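Local coordinates for acetoin utilization protein (Exiguobacterium sibiricum, PDB 2Q04) that probably transfers an acetyl group from acetyl-CoA, as GNAT-family acetyltransferases do, perhaps in acetoin utilization, at residues V19-P24 with G113-E118; W138-K143 with W150-I155; N181-R186 with A197-L202. One frame throughout, in Å; residues are numbered along the deposited sequence.

Contact 1 (V19-P24 with G113-E118)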
loop_
_atom_site.group_PDB
_atom_site.type_symbol
_atom_site.label_atom_id
_atom_site.label_comp_id
_atom_site.label_asym_id
_atom_site.label_seq_id
_atom_site.Cartn_x
_atom_site.Cartn_y
_atom_site.Cartn_z
ATOM N N VAL A 19 -3.392 19.039 5.407
ATOM C CA VAL A 19 -3.138 17.693 5.924
ATOM C C VAL A 19 -1.652 17.389 5.835
ATOM O O VAL A 19 -1.033 17.601 4.798
ATOM C CB VAL A 19 -3.936 16.600 5.099
ATOM C CG1 VAL A 19 -3.690 15.217 5.667
ATOM C CG2 VAL A 19 -5.431 16.916 5.085
ATOM N N GLU A 20 -1.080 16.904 6.928
ATOM C CA GLU A 20 0.334 16.582 6.955
ATOM C C GLU A 20 0.550 15.161 6.485
ATOM O O GLU A 20 -0.004 14.197 7.056
ATOM C CB GLU A 20 0.915 16.778 8.355
ATOM C CG GLU A 20 0.559 18.118 8.990
ATOM C CD GLU A 20 0.759 19.299 8.043
ATOM O OE1 GLU A 20 1.795 19.339 7.343
ATOM O OE2 GLU A 20 -0.121 20.185 8.003
ATOM N N ILE A 21 1.318 15.030 5.414
ATOM C CA ILE A 21 1.612 13.742 4.828
ATOM C C ILE A 21 3.068 13.424 5.062
ATOM O O ILE A 21 3.949 14.074 4.512
ATOM C CB ILE A 21 1.291 13.741 3.343
ATOM C CG1 ILE A 21 -0.213 13.997 3.161
ATOM C CG2 ILE A 21 1.690 12.400 2.704
ATOM C CD1 ILE A 21 -0.635 14.087 1.787
ATOM N N GLU A 22 3.322 12.421 5.900
ATOM C CA GLU A 22 4.651 12.188 6.389
ATOM C C GLU A 22 4.895 10.735 6.784
ATOM O O GLU A 22 3.974 10.017 7.180
ATOM C CB GLU A 22 4.901 13.082 7.597
ATOM C CG GLU A 22 3.963 12.777 8.783
ATOM C CD GLU A 22 4.049 13.795 9.882
ATOM O OE1 GLU A 22 4.201 14.996 9.581
ATOM O OE2 GLU A 22 3.917 13.403 11.054
ATOM N N GLY A 23 6.166 10.342 6.744
ATOM C CA GLY A 23 6.589 9.028 7.190
ATOM C C GLY A 23 7.891 8.630 6.521
ATOM O O GLY A 23 8.408 9.378 5.680
ATOM N N PRO A 24 8.419 7.418 6.857
ATOM C CA PRO A 24 7.802 6.469 7.803
ATOM C C PRO A 24 7.784 6.976 9.260
ATOM O O PRO A 24 8.767 7.570 9.738
ATOM C CB PRO A 24 8.687 5.205 7.675
ATOM C CG PRO A 24 9.523 5.422 6.449
ATOM C CD PRO A 24 9.669 6.883 6.283
ATOM N N GLY A 113 -4.411 10.047 -1.475
ATOM C CA GLY A 113 -3.781 8.788 -1.874
ATOM C C GLY A 113 -2.551 9.027 -2.719
ATOM O O GLY A 113 -1.491 8.479 -2.449
ATOM N N LYS A 114 -2.704 9.870 -3.744
ATOM C CA LYS A 114 -1.591 10.247 -4.622
ATOM C C LYS A 114 -0.389 10.731 -3.815
ATOM O O LYS A 114 0.731 10.264 -4.021
ATOM C CB LYS A 114 -2.031 11.357 -5.612
ATOM C CG LYS A 114 -2.938 10.875 -6.755
ATOM N N LYS A 115 -0.626 11.669 -2.895
ATOM C CA LYS A 115 0.458 12.247 -2.081
ATOM C C LYS A 115 1.008 11.265 -1.097
ATOM O O LYS A 115 2.187 11.278 -0.794
ATOM C CB LYS A 115 -0.025 13.485 -1.337
ATOM C CG LYS A 115 0.202 14.762 -2.072
ATOM C CD LYS A 115 1.665 15.201 -2.002
ATOM C CE LYS A 115 1.862 16.557 -2.652
ATOM N NZ LYS A 115 3.227 17.081 -2.442
ATOM N N LEU A 116 0.132 10.491 -0.506
ATOM C CA LEU A 116 0.540 9.440 0.390
ATOM C C LEU A 116 1.595 8.576 -0.312
ATOM O O LEU A 116 2.633 8.254 0.271
ATOM C CB LEU A 116 -0.673 8.589 0.763
ATOM C CG LEU A 116 -0.944 8.277 2.231
ATOM C CD1 LEU A 116 -0.627 9.400 3.113
ATOM C CD2 LEU A 116 -2.413 7.886 2.386
ATOM N N LEU A 117 1.348 8.256 -1.588
ATOM C CA LEU A 117 2.280 7.441 -2.372
ATOM C C LEU A 117 3.539 8.226 -2.749
ATOM O O LEU A 117 4.638 7.672 -2.752
ATOM C CB LEU A 117 1.601 6.902 -3.644
ATOM C CG LEU A 117 0.492 5.835 -3.461
ATOM C CD1 LEU A 117 -0.206 5.562 -4.796
ATOM C CD2 LEU A 117 1.049 4.551 -2.876
ATOM N N GLU A 118 3.372 9.514 -3.077
ATOM C CA GLU A 118 4.519 10.381 -3.420
ATOM C C GLU A 118 5.537 10.428 -2.284
ATOM O O GLU A 118 6.722 10.215 -2.494
ATOM C CB GLU A 118 4.054 11.810 -3.731
ATOM C CG GLU A 118 3.493 12.014 -5.130
ATOM C CD GLU A 118 3.095 13.478 -5.397
ATOM O OE1 GLU A 118 3.785 14.399 -4.877
ATOM O OE2 GLU A 118 2.104 13.702 -6.131
#
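Ile21, on strand 19-23, points into helix 112-121 and meets Lys115 and Leu116 with both of its branches. From CB the side chain forks. CG1 stands beside the backbone N (chi1 -62°), which puts CG2 anti to that N; CG2 reaches the helix backbone at Lys115 and the tip of Leu116, 3.7 Å from the carbonyl O of Lys115 and 3.8 Å from CD1 of Leu116. On the other branch CG1, with chi2 extended at 177°, carries CD1 forward onto Lys115. CD1 of Ile21 comes to 3.2 Å from CB of Lys115, a tight fit for two carbons, and to 4.0 Å from its CG. Ile21 crosses each of the two helix side chains at about a right angle. Past CG the lysine bends at chi2 and leads away from the strand, so that only its root packs here; NZ makes a long salt bridge of 3.7 Å with Glu118 OE1, about one helical turn on. Leu116 starts off to one side but brings CD1 back to the strand, and it also touches Ala66 of strand 62-68. Shortening Ile21 to an alanine would probably open a gap beneath the helix, leaving Lys115 CB and Leu116 CD1 without their partner on this strand. Ile21 and Lys115 both touch Leu12 of strand 8-12 as well. A helix on the face of the antiparallel strands 8-12, 19-23 and 62-68 of a mixed sheet fits the GNAT fold, where the helix after the long central strand usually begins at the pyrophosphate-binding loop for acetyl-CoA.

Contact 2 (W138-K143 with W150-I155). With EDO (1,2-ethanediol), chain J.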
loop_
_atom_site.group_PDB
_atom_site.type_symbol
_atom_site.label_atom_id
_atom_site.label_comp_id
_atom_site.label_asym_id
_atom_site.label_seq_id
_atom_site.Cartn_x
_atom_site.Cartn_y
_atom_site.Cartn_z
ATOM N N TRP A 138 -13.689 -6.811 -2.326
ATOM C CA TRP A 138 -14.392 -7.010 -1.033
ATOM C C TRP A 138 -13.846 -6.154 0.158
ATOM O O TRP A 138 -14.317 -6.296 1.291
ATOM C CB TRP A 138 -14.443 -8.515 -0.653
ATOM C CG TRP A 138 -13.098 -9.232 -0.688
ATOM C CD1 TRP A 138 -12.089 -9.117 0.215
ATOM C CD2 TRP A 138 -12.670 -10.218 -1.644
ATOM N NE1 TRP A 138 -11.040 -9.935 -0.137
ATOM C CE2 TRP A 138 -11.382 -10.633 -1.267
ATOM C CE3 TRP A 138 -13.241 -10.764 -2.792
ATOM C CZ2 TRP A 138 -10.652 -11.580 -2.002
ATOM C CZ3 TRP A 138 -12.512 -11.714 -3.527
ATOM C CH2 TRP A 138 -11.243 -12.106 -3.125
ATOM N N HIS A 139 -12.868 -5.286 -0.126
ATOM C CA HIS A 139 -12.335 -4.364 0.876
ATOM C C HIS A 139 -12.609 -2.898 0.485
ATOM O O HIS A 139 -12.213 -1.978 1.197
ATOM C CB HIS A 139 -10.822 -4.579 1.055
ATOM C CG HIS A 139 -10.455 -5.950 1.540
ATOM N ND1 HIS A 139 -9.484 -6.718 0.936
ATOM C CD2 HIS A 139 -10.935 -6.691 2.567
ATOM C CE1 HIS A 139 -9.375 -7.869 1.576
ATOM N NE2 HIS A 139 -10.247 -7.878 2.567
ATOM N N TRP A 140 -13.338 -2.699 -0.613
ATOM C CA TRP A 140 -13.579 -1.357 -1.152
ATOM C C TRP A 140 -14.877 -0.783 -0.599
ATOM O O TRP A 140 -15.867 -1.485 -0.482
ATOM C CB TRP A 140 -13.640 -1.394 -2.684
ATOM C CG TRP A 140 -12.378 -1.893 -3.328
ATOM C CD1 TRP A 140 -11.128 -1.955 -2.759
ATOM C CD2 TRP A 140 -12.204 -2.264 -4.702
ATOM N NE1 TRP A 140 -10.215 -2.420 -3.671
ATOM C CE2 TRP A 140 -10.841 -2.608 -4.873
ATOM C CE3 TRP A 140 -13.073 -2.373 -5.798
ATOM C CZ2 TRP A 140 -10.328 -3.059 -6.098
ATOM C CZ3 TRP A 140 -12.558 -2.822 -7.020
ATOM C CH2 TRP A 140 -11.197 -3.148 -7.158
ATOM N N ASP A 141 -14.856 0.513 -0.260
ATOM C CA ASP A 141 -16.036 1.194 0.285
ATOM C C ASP A 141 -16.870 1.787 -0.835
ATOM O O ASP A 141 -16.980 3.002 -0.969
ATOM C CB ASP A 141 -15.617 2.294 1.265
ATOM C CG ASP A 141 -16.803 2.891 2.022
ATOM O OD1 ASP A 141 -17.906 2.272 2.019
ATOM O OD2 ASP A 141 -16.632 3.969 2.626
ATOM N N LEU A 142 -17.476 0.917 -1.622
ATOM C CA LEU A 142 -18.276 1.336 -2.752
ATOM C C LEU A 142 -19.542 2.065 -2.291
ATOM O O LEU A 142 -19.914 3.080 -2.861
ATOM C CB LEU A 142 -18.650 0.123 -3.612
ATOM C CG LEU A 142 -17.470 -0.667 -4.191
ATOM C CD1 LEU A 142 -17.954 -1.935 -4.853
ATOM C CD2 LEU A 142 -16.685 0.176 -5.164
ATOM N N LYS A 143 -20.193 1.533 -1.249
ATOM C CA LYS A 143 -21.426 2.130 -0.702
ATOM C C LYS A 143 -21.194 3.563 -0.238
ATOM O O LYS A 143 -22.040 4.432 -0.436
ATOM C CB LYS A 143 -21.944 1.290 0.469
ATOM C CG LYS A 143 -23.259 1.796 1.070
ATOM N N TRP A 150 -16.254 -0.945 -11.277
ATOM C CA TRP A 150 -15.311 -0.711 -12.358
ATOM C C TRP A 150 -14.816 0.738 -12.371
ATOM O O TRP A 150 -13.645 0.988 -12.661
ATOM C CB TRP A 150 -15.942 -1.124 -13.692
ATOM C CG TRP A 150 -16.704 -2.464 -13.590
ATOM C CD1 TRP A 150 -18.051 -2.629 -13.430
ATOM C CD2 TRP A 150 -16.132 -3.787 -13.550
ATOM N NE1 TRP A 150 -18.363 -3.976 -13.340
ATOM C CE2 TRP A 150 -17.206 -4.706 -13.408
ATOM C CE3 TRP A 150 -14.829 -4.284 -13.636
ATOM C CZ2 TRP A 150 -17.010 -6.094 -13.351
ATOM C CZ3 TRP A 150 -14.634 -5.675 -13.581
ATOM C CH2 TRP A 150 -15.721 -6.557 -13.440
ATOM N N ASP A 151 -15.687 1.682 -11.979
ATOM C CA ASP A 151 -15.270 3.083 -11.793
ATOM C C ASP A 151 -14.269 3.160 -10.655
ATOM O O ASP A 151 -13.264 3.869 -10.748
ATOM C CB ASP A 151 -16.480 3.967 -11.494
ATOM C CG ASP A 151 -17.503 3.941 -12.604
ATOM O OD1 ASP A 151 -17.162 3.480 -13.716
ATOM O OD2 ASP A 151 -18.654 4.355 -12.361
ATOM N N TYR A 152 -14.537 2.409 -9.587
ATOM C CA TYR A 152 -13.631 2.350 -8.449
ATOM C C TYR A 152 -12.287 1.811 -8.876
ATOM O O TYR A 152 -11.253 2.358 -8.528
ATOM C CB TYR A 152 -14.202 1.450 -7.342
ATOM C CG TYR A 152 -13.388 1.498 -6.076
ATOM C CD1 TYR A 152 -12.175 0.810 -5.979
ATOM C CD2 TYR A 152 -13.775 2.303 -5.007
ATOM C CE1 TYR A 152 -11.385 0.896 -4.840
ATOM C CE2 TYR A 152 -12.992 2.395 -3.857
ATOM C CZ TYR A 152 -11.797 1.684 -3.781
ATOM O OH TYR A 152 -11.014 1.771 -2.654
ATOM N N ARG A 153 -12.314 0.706 -9.611
ATOM C CA ARG A 153 -11.096 0.066 -10.096
ATOM C C ARG A 153 -10.263 1.005 -10.966
ATOM O O ARG A 153 -9.052 1.115 -10.784
ATOM C CB ARG A 153 -11.448 -1.221 -10.872
ATOM C CG ARG A 153 -10.331 -1.750 -11.820
ATOM C CD ARG A 153 -9.074 -2.150 -11.072
ATOM N NE ARG A 153 -7.966 -2.414 -11.990
ATOM C CZ ARG A 153 -7.743 -3.587 -12.601
ATOM N NH1 ARG A 153 -8.527 -4.622 -12.383
ATOM N NH2 ARG A 153 -6.717 -3.718 -13.422
ATOM N N LYS A 154 -10.919 1.696 -11.889
ATOM C CA LYS A 154 -10.237 2.617 -12.792
ATOM C C LYS A 154 -9.573 3.764 -12.026
ATOM O O LYS A 154 -8.416 4.102 -12.285
ATOM C CB LYS A 154 -11.225 3.143 -13.833
ATOM C CG LYS A 154 -11.709 2.046 -14.831
ATOM C CD LYS A 154 -13.059 2.403 -15.485
ATOM C CE LYS A 154 -13.650 1.203 -16.222
ATOM N NZ LYS A 154 -15.036 1.453 -16.714
ATOM N N ILE A 155 -10.283 4.300 -11.037
ATOM C CA ILE A 155 -9.766 5.394 -10.202
ATOM C C ILE A 155 -8.634 4.914 -9.304
ATOM O O ILE A 155 -7.613 5.560 -9.195
ATOM C CB ILE A 155 -10.902 6.006 -9.338
ATOM C CG1 ILE A 155 -11.928 6.697 -10.248
ATOM C CG2 ILE A 155 -10.337 6.995 -8.344
ATOM C CD1 ILE A 155 -13.277 6.918 -9.603
HETATM C C1 EDO J . -9.474 0.686 -0.754
HETATM O O1 EDO J . -8.737 0.579 -1.994
HETATM C C2 EDO J . -8.708 0.025 0.374
HETATM O O2 EDO J . -9.597 -0.274 1.448
#
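An offset aromatic stack of Trp140 on Tyr152 joins the loop beyond strand 130-135 to helix 149-162. The five-membered ring of Trp140 and the ring of Tyr152 have centroids 4.2 Å apart and planes 21° from parallel. Tyr152 CE1 sits over one indole face, 3.3 Å from Trp140 CD2. Trp140 CB adds a CH-pi contact over a tyrosine face, 3.9 Å from the centroid of the Tyr152 ring and 16° off its normal. With CG anti to the backbone N (chi1 -173°), Tyr152 extends from the helix to reach this loop. Leu142 CD2 packs at 3.5 Å on Tyr152 CB, and Arg153 CB lies 4.2 Å from Trp140 CH2 at the far end of the indole. Trp140 NE1 is hydrogen-bonded to Glu135 OE1, which is also bonded to an ethanediol, probably a crystallisation additive; O2 of the diol donates to His139 O at 3.1 Å. Arg153 turns its guanidinium to Glu157 and Ala180 O. In sequence between Trp140 and Leu142, Asp141 centres an inverse gamma turn, and its OD1 takes the N-H of Gly144: the stacked loop thus ends in an N-cap typical of a helix start, here that of helix 142-145.

Contact 3 (N181-R186 with A197-L202). With EDO (1,2-ethanediol), chain K.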
loop_
_atom_site.group_PDB
_atom_site.type_symbol
_atom_site.label_atom_id
_atom_site.label_comp_id
_atom_site.label_asym_id
_atom_site.label_seq_id
_atom_site.Cartn_x
_atom_site.Cartn_y
_atom_site.Cartn_z
ATOM N N ASN A 181 -10.479 -7.375 -9.392
ATOM C CA ASN A 181 -9.284 -7.531 -8.542
ATOM C C ASN A 181 -8.040 -7.366 -9.392
ATOM O O ASN A 181 -8.087 -7.536 -10.618
ATOM C CB ASN A 181 -9.257 -8.896 -7.860
ATOM C CG ASN A 181 -10.481 -9.158 -7.023
ATOM O OD1 ASN A 181 -11.169 -8.229 -6.591
ATOM N ND2 ASN A 181 -10.773 -10.430 -6.793
ATOM N N CYS A 182 -6.929 -7.032 -8.767
ATOM C CA CYS A 182 -5.703 -6.877 -9.514
ATOM C C CYS A 182 -4.432 -6.933 -8.679
ATOM O O CYS A 182 -4.429 -6.648 -7.485
ATOM C CB CYS A 182 -5.727 -5.564 -10.325
ATOM S SG CYS A 182 -5.706 -4.033 -9.335
ATOM N N LEU A 183 -3.366 -7.352 -9.332
ATOM C CA LEU A 183 -2.042 -7.285 -8.794
ATOM C C LEU A 183 -1.345 -6.153 -9.491
ATOM O O LEU A 183 -1.430 -6.019 -10.707
ATOM C CB LEU A 183 -1.291 -8.597 -9.077
ATOM C CG LEU A 183 0.239 -8.581 -8.966
ATOM C CD1 LEU A 183 0.691 -8.449 -7.501
ATOM C CD2 LEU A 183 0.798 -9.846 -9.589
HETATM N N MSE A 184 -0.682 -5.320 -8.732
HETATM C CA MSE A 184 0.101 -4.237 -9.305
HETATM C C MSE A 184 1.442 -4.232 -8.658
HETATM O O MSE A 184 1.602 -4.755 -7.558
HETATM C CB MSE A 184 -0.584 -2.888 -9.080
HETATM C CG MSE A 184 -1.951 -2.792 -9.673
HETATM SE SE MSE A 184 -2.704 -1.075 -9.425
HETATM C CE MSE A 184 -1.458 -0.045 -10.504
ATOM N N ALA A 185 2.421 -3.632 -9.316
ATOM C CA ALA A 185 3.756 -3.585 -8.757
ATOM C C ALA A 185 4.610 -2.466 -9.324
ATOM O O ALA A 185 4.497 -2.113 -10.475
ATOM C CB ALA A 185 4.446 -4.908 -8.943
ATOM N N ARG A 186 5.488 -1.939 -8.477
ATOM C CA ARG A 186 6.437 -0.919 -8.864
ATOM C C ARG A 186 7.823 -1.507 -8.808
ATOM O O ARG A 186 8.294 -1.904 -7.728
ATOM C CB ARG A 186 6.353 0.280 -7.912
ATOM C CG ARG A 186 7.353 1.425 -8.216
ATOM C CD ARG A 186 7.408 2.412 -7.042
ATOM N NE ARG A 186 7.895 3.752 -7.414
ATOM C CZ ARG A 186 9.175 4.113 -7.450
ATOM N NH1 ARG A 186 10.132 3.228 -7.219
ATOM N NH2 ARG A 186 9.497 5.350 -7.771
ATOM N N ALA A 197 12.421 -11.588 -12.170
ATOM C CA ALA A 197 12.138 -12.939 -12.642
ATOM C C ALA A 197 11.411 -13.731 -11.574
ATOM O O ALA A 197 10.533 -14.527 -11.878
ATOM C CB ALA A 197 13.424 -13.642 -13.037
ATOM N N HIS A 198 11.804 -13.527 -10.317
ATOM C CA HIS A 198 11.164 -14.191 -9.203
ATOM C C HIS A 198 9.727 -13.735 -9.087
ATOM O O HIS A 198 8.832 -14.537 -8.874
ATOM C CB HIS A 198 11.907 -13.895 -7.918
ATOM C CG HIS A 198 11.353 -14.604 -6.725
ATOM N ND1 HIS A 198 11.123 -15.958 -6.708
ATOM C CD2 HIS A 198 11.067 -14.161 -5.480
ATOM C CE1 HIS A 198 10.674 -16.313 -5.516
ATOM N NE2 HIS A 198 10.636 -15.242 -4.752
ATOM N N PHE A 199 9.514 -12.434 -9.232
ATOM C CA PHE A 199 8.176 -11.871 -9.192
ATOM C C PHE A 199 7.307 -12.469 -10.286
ATOM O O PHE A 199 6.154 -12.798 -10.048
ATOM C CB PHE A 199 8.227 -10.343 -9.334
ATOM C CG PHE A 199 6.871 -9.702 -9.554
ATOM C CD1 PHE A 199 5.877 -9.785 -8.582
ATOM C CD2 PHE A 199 6.606 -8.982 -10.712
ATOM C CE1 PHE A 199 4.632 -9.182 -8.778
ATOM C CE2 PHE A 199 5.357 -8.374 -10.905
ATOM C CZ PHE A 199 4.379 -8.480 -9.933
ATOM N N ASP A 200 7.861 -12.595 -11.491
ATOM C CA ASP A 200 7.125 -13.209 -12.617
ATOM C C ASP A 200 6.742 -14.647 -12.291
ATOM O O ASP A 200 5.688 -15.113 -12.685
ATOM C CB ASP A 200 7.973 -13.210 -13.909
ATOM C CG ASP A 200 8.119 -11.829 -14.524
ATOM O OD1 ASP A 200 7.258 -10.950 -14.271
ATOM O OD2 ASP A 200 9.093 -11.630 -15.293
ATOM N N ALA A 201 7.639 -15.351 -11.604
ATOM C CA ALA A 201 7.406 -16.735 -11.209
ATOM C C ALA A 201 6.307 -16.838 -10.133
ATOM O O ALA A 201 5.602 -17.843 -10.054
ATOM C CB ALA A 201 8.696 -17.362 -10.708
ATOM N N LEU A 202 6.188 -15.803 -9.300
ATOM C CA LEU A 202 5.159 -15.773 -8.247
ATOM C C LEU A 202 3.773 -15.484 -8.817
ATOM O O LEU A 202 2.797 -16.113 -8.431
ATOM C CB LEU A 202 5.498 -14.721 -7.190
ATOM C CG LEU A 202 6.709 -15.012 -6.315
ATOM C CD1 LEU A 202 6.978 -13.835 -5.399
ATOM C CD2 LEU A 202 6.509 -16.289 -5.510
HETATM C C1 EDO K . -6.262 -10.948 -13.952
HETATM O O1 EDO K . -4.915 -11.362 -14.277
HETATM C C2 EDO K . -6.218 -9.782 -12.956
HETATM O O2 EDO K . -7.485 -9.100 -12.880
#
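The backbone O of Asn181 accepts a hydrogen bond from O2 of an ethanediol at 2.8 Å, and the diol, probably from the crystallisation liquor, is also bonded to Thr170 N. The side chain of Asn181 is held as well, its OD1 by Tyr137 N and its ND2 weakly by Glu174 O. These bonds hold the start of the strand; the contact itself, further along strand 182-187, is apolar. Leu183 and Ala185, two residues apart and so on the same face of the strand, both touch the far end of the Phe199 ring. Phe199 CZ lies 3.8 Å from Leu183 CD2 and 3.7 Å from Ala185 CB. Phe199 CE1 leans to the leucine methyl and CE2 to the alanine, at 4.0 Å from Leu183 CD2 and 4.1 Å from Ala185 CB respectively. Because CG of Phe199 is anti to the backbone N (chi1 170°), the ring stretches straight out from helix 193-203 and meets Leu183 coming from the opposite direction. The ring bridges the distance between strand and helix, the CA atoms of Ala185 and Phe199 being 9.4 Å apart. Phe168 meets the same ring edge-to-face, and Leu130 and Leu132 touch it too. Strand 182-187 runs antiparallel between strands 130-135 and 166-168; helix 193-203 lies over the face that bears Leu183 and Ala185, while Met184, a selenomethionine, turns the other way, onto Met160 and Asn161 of helix 149-162.

The three contacts follow one another along the chain, each closing before the next opens. Contacts 1 and 3 reach the same mixed sheet on opposite sides of the chain's centre, with centres about 24 Å apart: contact 1 sets helix 112-121 on strand 19-23, and contact 3 sets helix 193-203 on strand 182-187. Contact 2 lies nearer the surface, its centre about 21 Å from the centre of each of the others. It touches contact 3, where Arg153 NH1 packs 3.6 Å from Cys182 CB, but stays about 7 Å from contact 1 at the nearest atoms. Helices are thus fixed to early and late strands of one GNAT-like sheet, with helix 149-162, through Arg153, and the loop, through Trp138 on Asn181, joined to the late half.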